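Protein 1A (Cricket paralysis virus, PDB 6C3R) suppresses antiviral RNA interference in insect cells by inactivating host AGO2 and recruiting a cellular ubiquitin ligase complex that promotes AGO2 degradation. Local coordinates at residues R111-M114 and D115-W119; A9-L12 and I13-F17; K124-S128 and N129-R133; Y75-E78 and E79-L83; I56-E59 and E60-K64. All blocks are in the same frame, centred on the assembly; numbering follows the deposited sequence.

All five contacts are local, each within a helix, at its start or at the bend between two helices. Contacts 1 and 4 meet in an aromatic core: Phe112, His116 and Trp119 of contact 1 pack on Phe77 and Trp80 of contact 4. Contacts 2 and 3 are the more exposed. Contact 2, on helix 2-16, lays its apolar side on Phe113 of contact 1, while its exposed side carries Gln10, Glu11 and two alanines. Contact 3 relies on helix capping, as contact 4 also does. Contact 5 is the most highly charged, with two salt bridges and a longer third pair within helix 53-70, yet is half buried; it touches contact 4 where Leu62 meets Leu83.

Contact 1: R111-M114 and D115-W119; sequences RFFM and DHLDW
Asp115 N reaches back to Arg111 O (2.9 Å) and His116 N to Phe113 O (3.2 Å), so the spacing of the backbone bonds shortens from four residues to three where helix 110-114 ends. The His116 ring follows the same turn: its ND1 donates to Phe112 O at 2.7 Å, the oxygen in the ring plane, the donor in the carbonyl plane. That bond fixes the rotation of the imidazole and sets ND1 over the centre of the Phe112 ring, 3.8 Å above its plane. The two rings meet obliquely, their planes 34° apart. Phe112 comes beneath the histidine because its CG is anti to the backbone N (chi1 -174°); Phe77 stacks on the same face of the imidazole, beside Phe112, and Trp80 packs against Phe112. The segment is a helix-to-helix bend, with His116 at the N-cap position of helix 117-123. A water spans the bend, donating to Met114 O and accepting from Leu117 N, in place of a direct helical bond from Leu117 N to Phe113 O. On the side facing helix 2-16, Leu117 CD2 sits over a face of the Phe113 ring, 4.0 Å from its centroid, a CH-pi contact displaced toward the rim. At the exposed edge, Arg111 NH2 forms a salt bridge with Asp115 OD1 (3.1 Å), the oxygen lying in the guanidinium plane but approached from above the carboxylate plane. Arg111 NE adds a weak bond to the same oxygen, while NH1 pairs with Glu5, so the guanidinium is shared between two carboxylates.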
# COMPACT_ATOMS: atom_id res chain seq x y z
N ARG A 111 -6.90 -29.15 -6.51
CA ARG A 111 -5.98 -30.03 -7.22
C ARG A 111 -4.56 -29.45 -7.11
O ARG A 111 -3.60 -30.17 -6.84
CB ARG A 111 -6.45 -30.18 -8.67
CG ARG A 111 -5.65 -31.12 -9.56
CD ARG A 111 -5.82 -32.61 -9.26
NE ARG A 111 -4.81 -33.04 -8.27
CZ ARG A 111 -5.01 -33.69 -7.12
NH1 ARG A 111 -6.21 -34.10 -6.73
NH2 ARG A 111 -3.96 -33.96 -6.35
N PHE A 112 -4.45 -28.15 -7.27
CA PHE A 112 -3.17 -27.47 -7.25
C PHE A 112 -2.51 -27.48 -5.87
O PHE A 112 -1.29 -27.70 -5.76
CB PHE A 112 -3.38 -26.03 -7.71
CG PHE A 112 -2.11 -25.27 -7.87
CD1 PHE A 112 -1.53 -24.62 -6.78
CD2 PHE A 112 -1.48 -25.20 -9.10
CE1 PHE A 112 -0.36 -23.91 -6.93
CE2 PHE A 112 -0.31 -24.50 -9.25
CZ PHE A 112 0.25 -23.86 -8.16
N PHE A 113 -3.32 -27.20 -4.85
CA PHE A 113 -2.90 -27.30 -3.45
C PHE A 113 -2.34 -28.67 -3.11
O PHE A 113 -1.31 -28.77 -2.48
CB PHE A 113 -4.05 -26.97 -2.51
CG PHE A 113 -3.76 -27.30 -1.07
CD1 PHE A 113 -2.77 -26.60 -0.37
CD2 PHE A 113 -4.46 -28.31 -0.40
CE1 PHE A 113 -2.50 -26.90 0.96
CE2 PHE A 113 -4.20 -28.59 0.94
CZ PHE A 113 -3.22 -27.89 1.62
N MET A 114 -3.01 -29.71 -3.59
CA MET A 114 -2.62 -31.08 -3.29
C MET A 114 -1.55 -31.64 -4.21
O MET A 114 -0.93 -32.64 -3.85
CB MET A 114 -3.85 -31.96 -3.27
CG MET A 114 -4.79 -31.55 -2.15
SD MET A 114 -6.12 -32.72 -1.84
CE MET A 114 -6.93 -32.77 -3.45
N ASP A 115 -1.29 -31.03 -5.36
CA ASP A 115 -0.03 -31.30 -6.07
C ASP A 115 1.19 -30.59 -5.49
O ASP A 115 2.30 -30.85 -5.93
CB ASP A 115 -0.16 -30.98 -7.57
CG ASP A 115 -1.14 -31.90 -8.28
OD1 ASP A 115 -1.41 -33.00 -7.77
OD2 ASP A 115 -1.66 -31.54 -9.37
N HIS A 116 1.01 -29.71 -4.49
CA HIS A 116 2.09 -28.87 -3.98
C HIS A 116 2.07 -28.71 -2.45
O HIS A 116 2.42 -27.66 -1.93
CB HIS A 116 2.07 -27.49 -4.67
CG HIS A 116 2.22 -27.55 -6.16
ND1 HIS A 116 1.14 -27.58 -7.02
CD2 HIS A 116 3.32 -27.61 -6.94
CE1 HIS A 116 1.57 -27.63 -8.26
NE2 HIS A 116 2.89 -27.64 -8.24
N LEU A 117 1.74 -29.78 -1.75
CA LEU A 117 1.64 -29.76 -0.28
C LEU A 117 2.91 -29.28 0.43
O LEU A 117 2.86 -28.42 1.30
CB LEU A 117 1.26 -31.15 0.23
CG LEU A 117 -0.13 -31.64 -0.19
CD1 LEU A 117 -0.23 -33.13 0.06
CD2 LEU A 117 -1.24 -30.91 0.54
N ASP A 118 4.04 -29.83 0.04
CA ASP A 118 5.31 -29.43 0.63
C ASP A 118 5.52 -27.94 0.44
O ASP A 118 5.87 -27.25 1.39
CB ASP A 118 6.48 -30.21 0.03
CG ASP A 118 6.49 -31.67 0.46
OD1 ASP A 118 6.02 -31.98 1.59
OD2 ASP A 118 6.97 -32.53 -0.32
N TRP A 119 5.27 -27.45 -0.77
CA TRP A 119 5.44 -26.02 -1.07
C TRP A 119 4.57 -25.13 -0.17
O TRP A 119 5.05 -24.14 0.34
CB TRP A 119 5.17 -25.75 -2.55
CG TRP A 119 5.55 -24.37 -2.97
CD1 TRP A 119 6.72 -23.98 -3.53
CD2 TRP A 119 4.73 -23.19 -2.87
NE1 TRP A 119 6.70 -22.63 -3.77
CE2 TRP A 119 5.50 -22.12 -3.37
CE3 TRP A 119 3.44 -22.93 -2.37
CZ2 TRP A 119 5.02 -20.83 -3.42
CZ3 TRP A 119 2.96 -21.65 -2.42
CH2 TRP A 119 3.74 -20.60 -2.93
O HOH W 1 1.73 -32.69 -2.69

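Contact 2: A9-L12 and I13-F17; sequences AQEL and IAAQF
Leu12 and Gln16 lie one turn apart and meet through the methyl CD1 of the leucine and the amide carbon CD of the glutamine, 3.8 Å apart. Gln16 runs fully extended beyond CG (chi2 -180°), which carries its amide up beside the branched end of Leu12. Beneath them the backbone bond from Gln16 N to Leu12 O (2.9 Å, 166° at the hydrogen) sets the spacing of the two side chains. Leu12 O has a second neighbour: Phe17 CD1 approaches to 3.6 Å, with the oxygen at the ring edge and in the ring plane. The preceding turn is held by Ile13 N to Ala9 O (2.7 Å) and Ala15 N to Glu11 O (2.8 Å), with a weak, longer bond from Ala14 N to Gln10 O between them. At the C-terminal end of the helix, Phe17 N still bonds to Ile13 O (3.0 Å), although Phe17 itself has left helical backbone angles. Further out, the apolar side of helix 2-16 is covered by other parts of the chain: Ala9 and Ile13 pack on Phe113 and Val30, Leu12 on Met114 and Leu117, and Phe17 on Leu117 and Gln121. Gln10, Glu11, Ala14 and Ala15 are exposed. Residues 9-12 close the BC-box, the region that mediates assembly of the viral E3 ligase, and the helix is predicted to have coiled-coil character. The chemistry is that of an amphipathic helix, held to the domain by alanine, leucine, isoleucine and phenylalanine, and holding its own shape mainly through main-chain bonds.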
# COMPACT_ATOMS: atom_id res chain seq x y z
N ALA A 9 -9.00 -31.73 0.44
CA ALA A 9 -8.01 -30.68 0.76
C ALA A 9 -8.31 -29.94 2.08
O ALA A 9 -7.40 -29.62 2.83
CB ALA A 9 -7.90 -29.67 -0.38
N GLN A 10 -9.59 -29.68 2.33
CA GLN A 10 -10.03 -28.93 3.53
C GLN A 10 -9.88 -29.77 4.78
O GLN A 10 -9.70 -29.26 5.88
CB GLN A 10 -11.49 -28.49 3.38
CG GLN A 10 -11.87 -27.25 4.17
CD GLN A 10 -11.35 -25.95 3.56
OE1 GLN A 10 -11.09 -25.86 2.36
NE2 GLN A 10 -11.19 -24.93 4.40
N GLU A 11 -9.99 -31.08 4.58
CA GLU A 11 -9.76 -32.08 5.61
C GLU A 11 -8.26 -32.18 5.84
O GLU A 11 -7.81 -32.25 6.99
CB GLU A 11 -10.33 -33.42 5.13
CG GLU A 11 -10.66 -34.43 6.22
CD GLU A 11 -9.43 -35.11 6.80
OE1 GLU A 11 -8.42 -35.27 6.08
OE2 GLU A 11 -9.50 -35.50 7.98
N LEU A 12 -7.51 -32.17 4.74
CA LEU A 12 -6.05 -32.20 4.75
C LEU A 12 -5.41 -30.94 5.36
O LEU A 12 -4.36 -31.02 6.01
CB LEU A 12 -5.55 -32.43 3.32
CG LEU A 12 -4.15 -32.96 3.08
CD1 LEU A 12 -3.81 -34.15 3.97
CD2 LEU A 12 -4.00 -33.36 1.62
N ILE A 13 -6.05 -29.79 5.17
CA ILE A 13 -5.62 -28.55 5.83
C ILE A 13 -5.81 -28.65 7.33
O ILE A 13 -4.97 -28.17 8.09
CB ILE A 13 -6.38 -27.30 5.27
CG1 ILE A 13 -5.85 -26.95 3.88
CG2 ILE A 13 -6.21 -26.08 6.18
CD1 ILE A 13 -6.78 -26.09 3.06
N ALA A 14 -6.92 -29.25 7.75
CA ALA A 14 -7.22 -29.43 9.16
C ALA A 14 -6.21 -30.38 9.76
O ALA A 14 -5.57 -30.07 10.77
CB ALA A 14 -8.62 -29.97 9.34
N ALA A 15 -6.05 -31.53 9.11
CA ALA A 15 -5.15 -32.57 9.58
C ALA A 15 -3.71 -32.07 9.70
O ALA A 15 -3.16 -32.05 10.79
CB ALA A 15 -5.22 -33.77 8.65
N GLN A 16 -3.14 -31.62 8.59
CA GLN A 16 -1.69 -31.39 8.53
C GLN A 16 -1.20 -29.95 8.51
O GLN A 16 0.01 -29.74 8.62
CB GLN A 16 -1.12 -32.11 7.34
CG GLN A 16 -1.29 -33.61 7.42
CD GLN A 16 -0.71 -34.29 6.21
OE1 GLN A 16 -0.09 -33.64 5.36
NE2 GLN A 16 -0.91 -35.60 6.11
N PHE A 17 -2.10 -28.99 8.36
CA PHE A 17 -1.72 -27.57 8.28
C PHE A 17 -2.37 -26.76 9.38
O PHE A 17 -2.44 -25.52 9.30
CB PHE A 17 -2.10 -27.00 6.89
CG PHE A 17 -1.33 -27.59 5.74
CD1 PHE A 17 -1.73 -28.78 5.17
CD2 PHE A 17 -0.22 -26.95 5.22
CE1 PHE A 17 -1.02 -29.33 4.09
CE2 PHE A 17 0.49 -27.50 4.15
CZ PHE A 17 0.09 -28.70 3.58

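Contact 3: K124-S128 and N129-R133; sequences KLVSS and NDECR
Ser128 O receives Cys132 N at 3.1 Å, the first full helical bond of helix 129-136, while residues 124-128 approach it as an irregular loop, with Ser128 itself in an extended backbone conformation (psi 167°). From that conformation the Ser128 hydroxyl folds back over the helix start: OG stands between its own backbone N and carbonyl carbon (chi1 74°) and accepts from Glu131 N at 2.9 Å, nearly straight at 168°. An amide of the first turn that has no carbonyl one turn earlier in the helix is thereby satisfied. Glu131 answers from the other direction. Its chain is extended beyond CG and reaches back along the loop, so that OE1 takes the Ser127 N-H at 2.8 Å, approached from above the carboxylate plane. The carboxylate lies against Val126 CA, beside the loop. Ser127 OG in turn donates to Leu125 O (3.0 Å), tightening the loop before the cap. Below these polar links Val126 CG1 packs on Cys132 CB at 3.8 Å, both residues buried; Phe24 covers Val126, and Trp85 and Val88 cover Cys132. On the outer side of the helix Asp130 OD1 holds Arg133 NH2 in a salt bridge (3.2 Å); Arg133 is involved in the inhibition of host stress granule formation. The whole is a serine N-cap resembling a capping box, except that the N3 glutamate binds the amide one residue before the N-cap rather than that of the cap itself.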
# COMPACT_ATOMS: atom_id res chain seq x y z
N LYS A 124 4.17 -21.29 4.69
CA LYS A 124 3.74 -20.88 6.04
C LYS A 124 4.86 -20.39 6.95
O LYS A 124 4.61 -19.65 7.90
CB LYS A 124 3.03 -22.03 6.76
CG LYS A 124 1.66 -22.37 6.25
CD LYS A 124 0.97 -23.35 7.18
CE LYS A 124 0.41 -22.66 8.42
NZ LYS A 124 -0.48 -23.60 9.15
N LEU A 125 6.08 -20.83 6.68
CA LEU A 125 7.22 -20.53 7.51
C LEU A 125 8.04 -19.31 7.08
O LEU A 125 9.03 -18.98 7.75
CB LEU A 125 8.13 -21.76 7.55
CG LEU A 125 7.47 -23.03 8.09
CD1 LEU A 125 8.30 -24.25 7.74
CD2 LEU A 125 7.24 -22.88 9.58
N VAL A 126 7.65 -18.66 5.99
CA VAL A 126 8.35 -17.46 5.48
C VAL A 126 8.24 -16.37 6.54
O VAL A 126 7.15 -16.12 7.06
CB VAL A 126 7.78 -16.98 4.11
CG1 VAL A 126 8.40 -15.66 3.67
CG2 VAL A 126 8.02 -18.03 3.03
N SER A 127 9.38 -15.76 6.88
CA SER A 127 9.50 -14.81 8.01
C SER A 127 10.00 -13.40 7.63
O SER A 127 10.10 -12.54 8.51
CB SER A 127 10.46 -15.38 9.06
OG SER A 127 10.11 -16.71 9.39
N SER A 128 10.32 -13.17 6.37
CA SER A 128 10.83 -11.88 5.94
C SER A 128 10.56 -11.62 4.46
O SER A 128 10.21 -12.53 3.72
CB SER A 128 12.33 -11.79 6.21
OG SER A 128 13.07 -12.57 5.29
N ASN A 129 10.74 -10.37 4.04
CA ASN A 129 10.78 -10.01 2.62
C ASN A 129 11.90 -10.76 1.88
O ASN A 129 11.71 -11.28 0.79
CB ASN A 129 11.00 -8.50 2.43
CG ASN A 129 9.86 -7.65 3.00
OD1 ASN A 129 8.77 -8.16 3.26
ND2 ASN A 129 10.12 -6.35 3.19
N ASP A 130 13.06 -10.81 2.51
CA ASP A 130 14.25 -11.36 1.89
C ASP A 130 14.12 -12.86 1.66
O ASP A 130 14.51 -13.36 0.59
CB ASP A 130 15.47 -11.04 2.73
CG ASP A 130 15.66 -9.55 2.91
OD1 ASP A 130 16.16 -8.94 1.95
OD2 ASP A 130 15.28 -9.00 3.97
N GLU A 131 13.56 -13.56 2.64
CA GLU A 131 13.25 -14.99 2.49
C GLU A 131 12.19 -15.24 1.42
O GLU A 131 12.32 -16.15 0.61
CB GLU A 131 12.75 -15.58 3.81
CG GLU A 131 12.59 -17.10 3.76
CD GLU A 131 11.95 -17.67 4.99
OE1 GLU A 131 11.76 -16.93 5.98
OE2 GLU A 131 11.60 -18.88 4.96
N CYS A 132 11.13 -14.43 1.48
CA CYS A 132 10.07 -14.44 0.48
C CYS A 132 10.55 -14.28 -0.96
O CYS A 132 10.11 -14.99 -1.84
CB CYS A 132 9.08 -13.33 0.79
SG CYS A 132 7.66 -13.41 -0.30
N ARG A 133 11.46 -13.34 -1.19
CA ARG A 133 12.03 -13.14 -2.52
C ARG A 133 12.79 -14.38 -3.00
O ARG A 133 12.70 -14.74 -4.17
CB ARG A 133 12.92 -11.89 -2.56
CG ARG A 133 13.62 -11.65 -3.89
CD ARG A 133 14.10 -10.21 -4.08
NE ARG A 133 14.95 -9.72 -2.98
CZ ARG A 133 14.61 -8.84 -2.04
NH1 ARG A 133 13.40 -8.27 -1.99
NH2 ARG A 133 15.50 -8.50 -1.10

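Contact 4: Y75-E78 and E79-L83; sequences YNFE and EWKGL
Asn76 caps the first turn of helix 77-90, with Glu78 and Glu79 as its partners, where the chain enters that helix after helix 53-70. As N-cap, its OD1 accepts two backbone N-H groups: Glu78 N at 3.1 Å, in the carbonyl plane of the amide, and Glu79 N at 3.2 Å, from above that plane. Asn76 O then takes Trp80 N (2.9 Å), so both oxygens of the residue serve the new helix. The aliphatic part of Glu79 folds alongside the cap, CG lying near the Asn76 amide carbon with the amide and carboxylate planes almost perpendicular; its carboxylate goes on to Lys138. Tyr75, just before the cap, brings its ring edge toward Trp80 N. Toward the core, the planes of Phe77 and Trp80 are only 14° apart, but the rings are so offset that they scarcely overlap, touching mainly at Phe77 CE1 and Trp80 CE3 (3.7 Å). Trp80 is held in place by a hydrogen bond from NE1 to Ile66 O and by Trp119, which meets it edge-to-face. Lys81 CG lies over one face of the Phe77 ring, toward its rim, and CD comes to 3.6 Å from CE2. A bend at chi3 (60°), where the chain passes the ring, brings NZ to Glu78 OE2 in a salt bridge of 2.8 Å, on the syn side and somewhat out of the carboxylate plane.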
# COMPACT_ATOMS: atom_id res chain seq x y z
N TYR A 75 0.26 -25.90 -15.61
CA TYR A 75 0.76 -24.57 -15.79
C TYR A 75 2.18 -24.52 -15.29
O TYR A 75 2.54 -25.21 -14.36
CB TYR A 75 -0.08 -23.53 -15.05
CG TYR A 75 0.24 -22.12 -15.45
CD1 TYR A 75 -0.33 -21.54 -16.57
CD2 TYR A 75 1.14 -21.36 -14.72
CE1 TYR A 75 -0.03 -20.25 -16.96
CE2 TYR A 75 1.45 -20.06 -15.09
CZ TYR A 75 0.87 -19.51 -16.21
OH TYR A 75 1.17 -18.23 -16.58
N ASN A 76 2.98 -23.68 -15.92
CA ASN A 76 4.36 -23.50 -15.54
C ASN A 76 4.47 -23.01 -14.09
O ASN A 76 4.15 -21.85 -13.79
CB ASN A 76 5.01 -22.53 -16.51
CG ASN A 76 6.49 -22.45 -16.35
OD1 ASN A 76 7.02 -22.33 -15.23
ND2 ASN A 76 7.19 -22.51 -17.46
N PHE A 77 4.95 -23.89 -13.21
CA PHE A 77 4.95 -23.59 -11.76
C PHE A 77 5.84 -22.42 -11.32
O PHE A 77 5.57 -21.80 -10.28
CB PHE A 77 5.29 -24.83 -10.94
CG PHE A 77 5.12 -24.65 -9.45
CD1 PHE A 77 3.86 -24.51 -8.89
CD2 PHE A 77 6.23 -24.62 -8.61
CE1 PHE A 77 3.70 -24.35 -7.51
CE2 PHE A 77 6.07 -24.46 -7.24
CZ PHE A 77 4.81 -24.33 -6.69
N GLU A 78 6.85 -22.10 -12.11
CA GLU A 78 7.77 -21.01 -11.80
C GLU A 78 7.17 -19.69 -12.25
O GLU A 78 7.33 -18.64 -11.63
CB GLU A 78 9.11 -21.24 -12.49
CG GLU A 78 9.75 -22.59 -12.17
CD GLU A 78 10.12 -22.73 -10.70
OE1 GLU A 78 9.95 -23.84 -10.17
OE2 GLU A 78 10.55 -21.73 -10.07
N GLU A 79 6.47 -19.75 -13.36
CA GLU A 79 5.70 -18.61 -13.82
C GLU A 79 4.53 -18.33 -12.92
O GLU A 79 4.17 -17.19 -12.72
CB GLU A 79 5.23 -18.85 -15.25
CG GLU A 79 6.39 -18.89 -16.23
CD GLU A 79 7.10 -17.55 -16.31
OE1 GLU A 79 8.35 -17.53 -16.32
OE2 GLU A 79 6.41 -16.52 -16.38
N TRP A 80 3.93 -19.37 -12.37
CA TRP A 80 2.92 -19.20 -11.35
C TRP A 80 3.51 -18.48 -10.14
O TRP A 80 2.90 -17.54 -9.63
CB TRP A 80 2.34 -20.53 -10.92
CG TRP A 80 1.26 -20.39 -9.87
CD1 TRP A 80 -0.04 -20.07 -10.07
CD2 TRP A 80 1.42 -20.54 -8.45
NE1 TRP A 80 -0.71 -20.03 -8.88
CE2 TRP A 80 0.17 -20.31 -7.87
CE3 TRP A 80 2.50 -20.82 -7.63
CZ2 TRP A 80 -0.03 -20.39 -6.49
CZ3 TRP A 80 2.30 -20.90 -6.25
CH2 TRP A 80 1.04 -20.69 -5.70
N LYS A 81 4.68 -18.92 -9.69
CA LYS A 81 5.32 -18.28 -8.56
C LYS A 81 5.65 -16.84 -8.79
O LYS A 81 5.53 -16.04 -7.87
CB LYS A 81 6.59 -19.00 -8.18
CG LYS A 81 6.35 -20.23 -7.33
CD LYS A 81 7.53 -21.19 -7.40
CE LYS A 81 8.83 -20.56 -6.92
NZ LYS A 81 9.97 -21.40 -7.39
N GLY A 82 6.09 -16.50 -10.00
CA GLY A 82 6.35 -15.11 -10.34
C GLY A 82 5.12 -14.24 -10.20
O GLY A 82 5.23 -13.09 -9.81
N LEU A 83 3.94 -14.77 -10.53
CA LEU A 83 2.68 -14.04 -10.32
C LEU A 83 2.44 -13.81 -8.83
O LEU A 83 2.09 -12.72 -8.42
CB LEU A 83 1.48 -14.80 -10.89
CG LEU A 83 1.30 -14.96 -12.40
CD1 LEU A 83 0.25 -16.01 -12.70
CD2 LEU A 83 0.92 -13.63 -13.01

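Contact 5: I56-E59 and E60-K64; sequences IKRE and EELRK
Lys57 and Glu60 head a series of ion pairs on helix 53-70: NZ meets OE1 at 2.9 Å on the syn lone pair of the carboxylate. Lys57 bends at chi2 (-78°) and again at chi3 to bring its ammonium across to a residue only three places on. Both ends have a second partner in Ser41, NZ through its backbone O and Glu60 OE2 through its hydroxyl, so the pair also fastens the helix to the loop that precedes strand 42-45. Arg58 NH1 bonds Glu61 OE2 at 3.2 Å, the oxygen lying in the guanidinium plane and met nearly along its own C-O axis, with the two flat groups 71° apart. A third pair, Glu59 OE2 with Arg63 NH2, is long at 3.9 Å; Glu59 is more firmly tied to Arg55, and Arg63 NE to Leu105 O. The frame is a regular alpha-helix, in which the amides of Glu60, Glu61, Leu62 and Arg63 bond to the carbonyls four residues before, at 3.0 to 3.1 Å, and the ion pairs follow spacings of three and four. Methyl groups pack against the charged ends. Leu62 CD1 lies over one face of the Arg58 guanidinium, 3.9 Å above its plane, while Lys86 of helix 77-90 touches both residues. Ile56 CG2 sits against the Glu60 carboxylate. Ile56 and Arg63 also reach the second subunit, packing on its Cys51 and Phe49 respectively.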
# COMPACT_ATOMS: atom_id res chain seq x y z
N ILE A 56 -5.02 -1.21 -6.32
CA ILE A 56 -6.18 -2.09 -6.05
C ILE A 56 -6.47 -2.98 -7.26
O ILE A 56 -6.56 -4.19 -7.12
CB ILE A 56 -7.48 -1.27 -5.72
CG1 ILE A 56 -7.32 -0.31 -4.54
CG2 ILE A 56 -8.65 -2.18 -5.44
CD1 ILE A 56 -6.67 -0.91 -3.33
N LYS A 57 -6.64 -2.38 -8.42
CA LYS A 57 -7.06 -3.11 -9.62
C LYS A 57 -6.05 -4.18 -10.06
O LYS A 57 -6.41 -5.31 -10.37
CB LYS A 57 -7.36 -2.14 -10.75
CG LYS A 57 -8.63 -1.34 -10.52
CD LYS A 57 -9.87 -2.18 -10.82
CE LYS A 57 -11.01 -1.90 -9.85
NZ LYS A 57 -12.07 -2.95 -9.98
N ARG A 58 -4.78 -3.80 -10.04
CA ARG A 58 -3.67 -4.73 -10.19
C ARG A 58 -3.71 -5.93 -9.22
O ARG A 58 -3.46 -7.06 -9.64
CB ARG A 58 -2.35 -3.97 -10.05
CG ARG A 58 -1.10 -4.81 -10.13
CD ARG A 58 -0.87 -5.39 -11.52
NE ARG A 58 0.54 -5.77 -11.68
CZ ARG A 58 1.02 -6.63 -12.57
NH1 ARG A 58 0.22 -7.25 -13.45
NH2 ARG A 58 2.32 -6.88 -12.58
N GLU A 59 -4.00 -5.68 -7.95
CA GLU A 59 -4.11 -6.75 -6.94
C GLU A 59 -5.21 -7.77 -7.30
O GLU A 59 -5.00 -8.98 -7.27
CB GLU A 59 -4.30 -6.16 -5.52
CG GLU A 59 -4.14 -7.19 -4.39
CD GLU A 59 -3.93 -6.62 -2.98
OE1 GLU A 59 -3.06 -5.74 -2.77
OE2 GLU A 59 -4.60 -7.06 -2.03
N GLU A 60 -6.38 -7.26 -7.69
CA GLU A 60 -7.52 -8.10 -8.12
C GLU A 60 -7.21 -8.94 -9.36
O GLU A 60 -7.60 -10.08 -9.46
CB GLU A 60 -8.75 -7.23 -8.42
CG GLU A 60 -9.28 -6.43 -7.24
CD GLU A 60 -10.25 -5.30 -7.63
OE1 GLU A 60 -10.73 -5.26 -8.81
OE2 GLU A 60 -10.55 -4.46 -6.73
N GLU A 61 -6.53 -8.32 -10.32
CA GLU A 61 -6.12 -8.94 -11.58
C GLU A 61 -5.21 -10.15 -11.31
O GLU A 61 -5.40 -11.25 -11.87
CB GLU A 61 -5.42 -7.89 -12.45
CG GLU A 61 -5.09 -8.35 -13.86
CD GLU A 61 -4.02 -7.51 -14.54
OE1 GLU A 61 -4.23 -7.11 -15.71
OE2 GLU A 61 -2.96 -7.24 -13.93
N LEU A 62 -4.23 -9.94 -10.43
CA LEU A 62 -3.28 -10.95 -10.05
C LEU A 62 -3.87 -12.08 -9.21
O LEU A 62 -3.53 -13.24 -9.42
CB LEU A 62 -2.11 -10.29 -9.29
CG LEU A 62 -1.15 -9.42 -10.11
CD1 LEU A 62 -0.18 -8.69 -9.22
CD2 LEU A 62 -0.42 -10.26 -11.12
N ARG A 63 -4.74 -11.76 -8.25
CA ARG A 63 -5.44 -12.81 -7.51
C ARG A 63 -6.20 -13.70 -8.48
O ARG A 63 -6.21 -14.93 -8.33
CB ARG A 63 -6.40 -12.22 -6.47
CG ARG A 63 -7.14 -13.28 -5.64
CD ARG A 63 -8.24 -12.70 -4.77
NE ARG A 63 -7.71 -11.76 -3.79
CZ ARG A 63 -7.86 -10.43 -3.80
NH1 ARG A 63 -8.56 -9.78 -4.72
NH2 ARG A 63 -7.30 -9.73 -2.83
N LYS A 64 -6.81 -13.10 -9.50
CA LYS A 64 -7.60 -13.83 -10.48
C LYS A 64 -6.72 -14.78 -11.29
O LYS A 64 -7.04 -15.94 -11.47
CB LYS A 64 -8.30 -12.84 -11.39
CG LYS A 64 -9.54 -13.38 -12.06
CD LYS A 64 -10.11 -12.36 -13.03
CE LYS A 64 -11.40 -12.83 -13.67
NZ LYS A 64 -11.81 -11.98 -14.84